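Local coordinates for protein putative mandelate racemase (PDB 2OX4) that binds magnesium in an enolase-superfamily barrel and is probably a lyase of the mandelate racemase group, perhaps a dehydratase, at residues P188-T191 with I192-G195; E299-K302 with I303-A307; V323-A326 with A327-H330. All coordinates share one frame; numbering follows the deposited sequence. Where two conformers were deposited one is given.

Interaction 1: residues P188-T191 with I192-G195; sequences PSET and IKIG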
loop_
_atom_site.group_PDB
_atom_site.type_symbol
_atom_site.label_atom_id
_atom_site.label_comp_id
_atom_site.label_asym_id
_atom_site.label_seq_id
_atom_site.Cartn_x
_atom_site.Cartn_y
_atom_site.Cartn_z
ATOM N N PRO C 188 -20.429 -14.557 25.158
ATOM C CA PRO C 188 -21.843 -14.738 25.522
ATOM C C PRO C 188 -22.533 -13.430 25.887
ATOM O O PRO C 188 -21.896 -12.502 26.401
ATOM C CB PRO C 188 -21.783 -15.669 26.739
ATOM C CG PRO C 188 -20.425 -16.283 26.707
ATOM C CD PRO C 188 -19.530 -15.265 26.086
ATOM N N SER C 189 -23.834 -13.361 25.623
ATOM C CA SER C 189 -24.632 -12.198 25.991
ATOM C C SER C 189 -24.481 -11.859 27.478
ATOM O O SER C 189 -24.354 -10.683 27.825
ATOM C CB SER C 189 -26.107 -12.412 25.616
ATOM O OG SER C 189 -26.953 -11.461 26.247
ATOM N N GLU C 190 -24.474 -12.876 28.338
ATOM C CA GLU C 190 -24.391 -12.650 29.793
ATOM C C GLU C 190 -23.078 -11.989 30.221
ATOM O O GLU C 190 -23.062 -11.182 31.151
ATOM C CB GLU C 190 -24.622 -13.950 30.576
ATOM C CG GLU C 190 -24.964 -13.759 32.068
ATOM C CD GLU C 190 -26.253 -12.973 32.304
ATOM O OE1 GLU C 190 -27.186 -13.068 31.479
ATOM O OE2 GLU C 190 -26.340 -12.258 33.326
ATOM N N THR C 191 -21.989 -12.312 29.522
ATOM C CA THR C 191 -20.681 -11.703 29.796
ATOM C C THR C 191 -20.676 -10.224 29.441
ATOM O O THR C 191 -20.201 -9.386 30.215
ATOM C CB THR C 191 -19.562 -12.431 29.047
ATOM O OG1 THR C 191 -19.548 -13.798 29.467
ATOM C CG2 THR C 191 -18.190 -11.796 29.346
ATOM N N ILE C 192 -21.213 -9.911 28.267
ATOM C CA ILE C 192 -21.442 -8.525 27.877
ATOM C C ILE C 192 -22.274 -7.787 28.936
ATOM O O ILE C 192 -21.929 -6.675 29.343
ATOM C CB ILE C 192 -22.096 -8.439 26.474
ATOM C CG1 ILE C 192 -21.221 -9.134 25.411
ATOM C CG2 ILE C 192 -22.401 -6.995 26.095
ATOM C CD1 ILE C 192 -19.863 -8.441 25.142
ATOM N N LYS C 193 -23.342 -8.431 29.406
ATOM C CA LYS C 193 -24.221 -7.833 30.420
ATOM C C LYS C 193 -23.478 -7.530 31.723
ATOM O O LYS C 193 -23.655 -6.452 32.288
ATOM C CB LYS C 193 -25.436 -8.731 30.686
ATOM C CG LYS C 193 -26.456 -8.132 31.660
ATOM C CD LYS C 193 -27.885 -8.270 31.153
ATOM C CE LYS C 193 -28.610 -9.420 31.830
ATOM N NZ LYS C 193 -28.395 -10.702 31.107
ATOM N N ILE C 194 -22.665 -8.477 32.188
ATOM C CA ILE C 194 -21.847 -8.301 33.403
ATOM C C ILE C 194 -20.933 -7.068 33.278
ATOM O O ILE C 194 -20.871 -6.230 34.187
ATOM C CB ILE C 194 -21.021 -9.569 33.721
ATOM C CG1 ILE C 194 -21.921 -10.673 34.298
ATOM C CG2 ILE C 194 -19.920 -9.280 34.724
ATOM C CD1 ILE C 194 -21.275 -12.053 34.306
ATOM N N GLY C 195 -20.253 -6.942 32.139
ATOM C CA GLY C 195 -19.406 -5.783 31.894
ATOM C C GLY C 195 -20.189 -4.482 31.819
ATOM O O GLY C 195 -19.818 -3.504 32.460
#
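Glu190 and Lys193, one turn apart at the start of helix 189-206, reach out from the helix and join their ends in an i to i+3 salt bridge. Their chains lie at a slant to each other, and Lys193 NZ settles 2.7 Å from Glu190 OE1. The ammonium group approaches from above the carboxylate, 36° out of its plane. Glu190 OE2 is farther from Lys193 NZ, at 3.4 Å, and has its own salt-bridge partner in Arg174, so each carboxylate oxygen has a cationic mate. Both side chains leave the backbone with CG anti to N (chi1 -163° in Glu190, -176° in Lys193). The glutamate then bends at chi2 and the lysine at its three outer torsions, which folds the longer chain back until its amine meets the carboxylate.

The backbone that carries this pair starts the helix. Pro188 occupies the N-cap position, and its O receives Ile192 N at 3.3 Å in a nearly straight bond; the corresponding bonds follow from Lys193 N to Ser189 O and from Ile194 N to Glu190 O. Ile194 also brings CG1 to 3.4 Å from Glu190 O. Ile192 packs instead on Gln227, Phe228 and Ala231 of the next barrel helix, 222-232, while Ser189 and Glu190 touch Asp209 of a second subunit.

Glu190 lies in the first turn, near the positive end of the helix dipole, which would probably favour its negative charge. With Arg174 and Lys193 on its two oxygens, the carboxylate is likely to stay ionised and to have its rotation restricted at this largely surface-exposed helix start.

Interaction 2: residues E299-K302 with I303-A307; sequences EFKK and IADMA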
loop_
_atom_site.group_PDB
_atom_site.type_symbol
_atom_site.label_atom_id
_atom_site.label_comp_id
_atom_site.label_asym_id
_atom_site.label_seq_id
_atom_site.Cartn_x
_atom_site.Cartn_y
_atom_site.Cartn_z
ATOM N N GLU C 299 14.859 5.870 27.485
ATOM C CA GLU C 299 14.017 5.363 26.403
ATOM C C GLU C 299 12.581 5.862 26.498
ATOM O O GLU C 299 11.950 6.126 25.474
ATOM C CB GLU C 299 14.068 3.833 26.352
ATOM C CG GLU C 299 13.515 3.228 25.050
ATOM C CD GLU C 299 14.469 3.334 23.874
ATOM O OE1 GLU C 299 15.539 3.962 23.990
ATOM O OE2 GLU C 299 14.146 2.761 22.807
ATOM N N PHE C 300 12.053 5.986 27.715
ATOM C CA PHE C 300 10.716 6.584 27.918
ATOM C C PHE C 300 10.624 7.919 27.185
ATOM O O PHE C 300 9.650 8.185 26.480
ATOM C CB PHE C 300 10.463 6.837 29.400
ATOM C CG PHE C 300 9.094 7.393 29.713
ATOM C CD1 PHE C 300 8.072 6.542 30.144
ATOM C CD2 PHE C 300 8.834 8.766 29.641
ATOM C CE1 PHE C 300 6.813 7.044 30.476
ATOM C CE2 PHE C 300 7.558 9.273 29.943
ATOM C CZ PHE C 300 6.557 8.412 30.367
ATOM N N LYS C 301 11.643 8.753 27.357
ATOM C CA LYS C 301 11.679 10.064 26.720
ATOM C C LYS C 301 11.635 9.940 25.201
ATOM O O LYS C 301 10.871 10.638 24.534
ATOM C CB LYS C 301 12.929 10.835 27.148
ATOM C CG LYS C 301 12.823 12.340 26.966
ATOM C CD LYS C 301 13.760 13.079 27.909
ATOM C CE LYS C 301 14.430 14.253 27.215
ATOM N NZ LYS C 301 13.436 15.235 26.702
ATOM N N LYS C 302 12.459 9.049 24.660
ATOM C CA LYS C 302 12.485 8.805 23.210
ATOM C C LYS C 302 11.141 8.313 22.672
ATOM O O LYS C 302 10.697 8.730 21.594
ATOM C CB LYS C 302 13.619 7.829 22.845
ATOM C CG LYS C 302 15.019 8.351 23.261
ATOM C CD LYS C 302 16.168 7.382 22.922
ATOM C CE LYS C 302 17.501 7.930 23.485
ATOM N NZ LYS C 302 18.653 7.024 23.193
ATOM N N ILE C 303 10.487 7.443 23.429
ATOM C CA ILE C 303 9.166 6.941 23.033
ATOM C C ILE C 303 8.138 8.063 23.063
ATOM O O ILE C 303 7.401 8.253 22.099
ATOM C CB ILE C 303 8.693 5.762 23.923
ATOM C CG1 ILE C 303 9.612 4.551 23.717
ATOM C CG2 ILE C 303 7.228 5.407 23.601
ATOM C CD1 ILE C 303 9.601 3.547 24.892
ATOM N N ALA C 304 8.101 8.811 24.166
ATOM C CA ALA C 304 7.155 9.914 24.298
ATOM C C ALA C 304 7.369 10.990 23.214
ATOM O O ALA C 304 6.409 11.522 22.655
ATOM C CB ALA C 304 7.239 10.517 25.693
ATOM N N ASP C 305 8.627 11.292 22.904
ATOM C CA ASP C 305 8.952 12.305 21.888
ATOM C C ASP C 305 8.537 11.879 20.482
ATOM O O ASP C 305 8.008 12.686 19.716
ATOM C CB ASP C 305 10.438 12.641 21.904
ATOM C CG ASP C 305 10.885 13.275 23.219
ATOM O OD1 ASP C 305 10.034 13.754 24.010
ATOM O OD2 ASP C 305 12.110 13.265 23.465
ATOM N N MET C 306 8.754 10.613 20.139
ATOM C CA MET C 306 8.257 10.077 18.870
ATOM C C MET C 306 6.723 10.084 18.846
ATOM O O MET C 306 6.114 10.450 17.849
ATOM C CB MET C 306 8.807 8.658 18.644
ATOM C CG MET C 306 8.712 8.167 17.203
ATOM S SD MET C 306 9.739 6.713 16.854
ATOM C CE MET C 306 9.176 5.564 18.110
ATOM N N ALA C 307 6.100 9.694 19.963
ATOM C CA ALA C 307 4.635 9.613 20.034
ATOM C C ALA C 307 3.984 10.984 19.791
ATOM O O ALA C 307 2.928 11.070 19.180
ATOM C CB ALA C 307 4.180 9.045 21.382
HETATM O O HOH W 1 10.602 15.127 26.272
#
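Helix 296-309, one of the helices of the enolase-type barrel domain, brings Lys301 and Asp305 together one turn apart on a face that meets a third subunit. Their side chains slant across each other without direct ion pairing: Lys301 NZ stops 4.0 Å from Asp305 OD2. A water closes the gap, accepting from Lys301 NZ at 2.9 Å and donating to Asp305 OD1 at 2.7 Å. The lysine's aliphatic part runs by the carboxylate, with Lys301 CG 3.7 Å from Asp305 OD2. Asp305 has CG beside its own backbone N (chi1 -64°), which directs the carboxylate back over the preceding turn, close to the Lys301 carbonyl. The stronger partner of the Lys301 amine is Glu71 of the third subunit, whereas Lys302 forms a salt bridge with Glu71 of its own chain and Glu299 one with Arg272.

Ile303 crosses Glu299 at about a right angle, its CD1 3.9 Å from Glu299 CG. Phe300 meets Ala304 obliquely, Phe300 CE2 lying 4.4 Å from Ala304 CB. Regular backbone bonds, such as Asp305 N to Lys301 O at 2.8 Å, carry the helix through all these residues.

Phe300, Ile303 and Ala304 pack inside the chain, Phe300 on Pro289, Leu291 and Cys294 and Ile303 on Ile287 of strand 286-287, while Lys301 and Asp305 face the third subunit, as on an outer helix of a TIM-barrel-like domain.

Interaction 3: residues V323-A326 with A327-H330; sequences VAEA and ASLH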
loop_
_atom_site.group_PDB
_atom_site.type_symbol
_atom_site.label_atom_id
_atom_site.label_comp_id
_atom_site.label_asym_id
_atom_site.label_seq_id
_atom_site.Cartn_x
_atom_site.Cartn_y
_atom_site.Cartn_z
ATOM N N VAL C 323 9.713 3.369 44.446
ATOM C CA VAL C 323 10.799 3.686 43.512
ATOM C C VAL C 323 10.224 3.923 42.114
ATOM O O VAL C 323 10.421 4.994 41.551
ATOM C CB VAL C 323 11.912 2.595 43.496
ATOM C CG1 VAL C 323 12.964 2.892 42.407
ATOM C CG2 VAL C 323 12.608 2.526 44.878
ATOM N N ALA C 324 9.503 2.932 41.586
ATOM C CA ALA C 324 8.782 3.086 40.317
ATOM C C ALA C 324 7.876 4.314 40.300
ATOM O O ALA C 324 7.861 5.075 39.325
ATOM C CB ALA C 324 7.975 1.826 40.006
ATOM N N GLU C 325 7.111 4.522 41.367
ATOM C CA GLU C 325 6.157 5.634 41.333
ATOM C C GLU C 325 6.830 7.007 41.325
ATOM O O GLU C 325 6.476 7.867 40.496
ATOM C CB GLU C 325 5.054 5.540 42.392
ATOM C CG GLU C 325 3.924 6.571 42.101
ATOM C CD GLU C 325 2.510 6.109 42.467
ATOM O OE1 GLU C 325 2.344 5.497 43.545
ATOM O OE2 GLU C 325 1.556 6.391 41.691
ATOM N N ALA C 326 7.806 7.203 42.215
ATOM C CA ALA C 326 8.561 8.451 42.253
ATOM C C ALA C 326 9.222 8.727 40.900
ATOM O O ALA C 326 9.156 9.847 40.393
ATOM C CB ALA C 326 9.617 8.420 43.361
ATOM N N ALA C 327 9.850 7.704 40.325
ATOM C CA ALA C 327 10.530 7.859 39.037
ATOM C C ALA C 327 9.539 8.319 37.969
ATOM O O ALA C 327 9.834 9.238 37.206
ATOM C CB ALA C 327 11.209 6.560 38.624
ATOM N N SER C 328 8.350 7.710 37.952
ATOM C CA SER C 328 7.344 8.025 36.928
ATOM C C SER C 328 6.899 9.491 36.937
ATOM O O SER C 328 6.586 10.051 35.900
ATOM C CB SER C 328 6.135 7.094 37.041
ATOM O OG SER C 328 5.352 7.396 38.190
ATOM N N LEU C 329 6.874 10.110 38.115
ATOM C CA LEU C 329 6.439 11.497 38.225
ATOM C C LEU C 329 7.421 12.442 37.537
ATOM O O LEU C 329 7.021 13.433 36.924
ATOM C CB LEU C 329 6.271 11.868 39.709
ATOM C CG LEU C 329 5.259 10.992 40.457
ATOM C CD1 LEU C 329 5.332 11.261 41.960
ATOM C CD2 LEU C 329 3.847 11.212 39.931
ATOM N N HIS C 330 8.712 12.133 37.651
ATOM C CA HIS C 330 9.748 12.907 36.959
ATOM C C HIS C 330 9.608 12.793 35.445
ATOM O O HIS C 330 9.626 13.810 34.746
ATOM C CB HIS C 330 11.136 12.462 37.395
ATOM C CG HIS C 330 11.447 12.802 38.821
ATOM N ND1 HIS C 330 11.956 14.026 39.199
ATOM C CD2 HIS C 330 11.301 12.084 39.961
ATOM C CE1 HIS C 330 12.125 14.042 40.513
ATOM N NE2 HIS C 330 11.736 12.874 40.999
#
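The His330 imidazole meets Ala326 at its edge: Ala326 O lies near the ring plane, 3.1 Å from His330 CD2, a carbon-to-oxygen approach one turn along helix 322-333. With CG anti to its carbonyl carbon (chi1 -68°), His330 swings its ring back along the helix to this carbonyl. Both ring nitrogens are engaged beyond the turn, ND1 with the backbone N of Tyr115 and NE2 with the carbonyl of Ile375, which fixes the orientation of the edge; Phe297 of helix 296-309 also touches the side chain. The other flat group, the Glu325 carboxylate, hydrogen-bonds through OE2 to His341 and His343.

Ser328 holds OG between its backbone N and carbonyl carbon (chi1 72°), where the hydroxyl donates to Glu325 O at 2.6 Å, tilted 20° from the carbonyl plane. Leu329 N gives the same oxygen a longer bond of 3.3 Å and reaches Ala326 O only weakly. Leu329 CG also comes within 3.4 Å of Glu325 O. Replacing Ser328 with an alanine would probably take the shorter of two bonds from Glu325 O and leave it to the long one from Leu329 N.

A short hydroxyl bond thus supplements a stretched backbone one at the Glu325 carbonyl, whereas the polar ends of Glu325 and His330 are satisfied by other parts of the chain.

All three contacts lie on helices of the enolase C-terminal-like domain, and they follow one another along the chain: interaction 1 on helix 189-206, interaction 2 on helix 296-309 and interaction 3 on helix 322-333. The last two are neighbours, with centres about 16 Å apart and nearest atoms about 6 Å apart, and their helices touch through Phe297. Interaction 1 lies far off near the surface, its centre about 38 Å from that of interaction 2 and 37 Å from that of interaction 3. Interactions 1 and 2 have other subunits against them, whereas interaction 3 is enclosed within its own chain. Together they mark two adjoining helices and one remote one of the layer around the magnesium-bearing barrel.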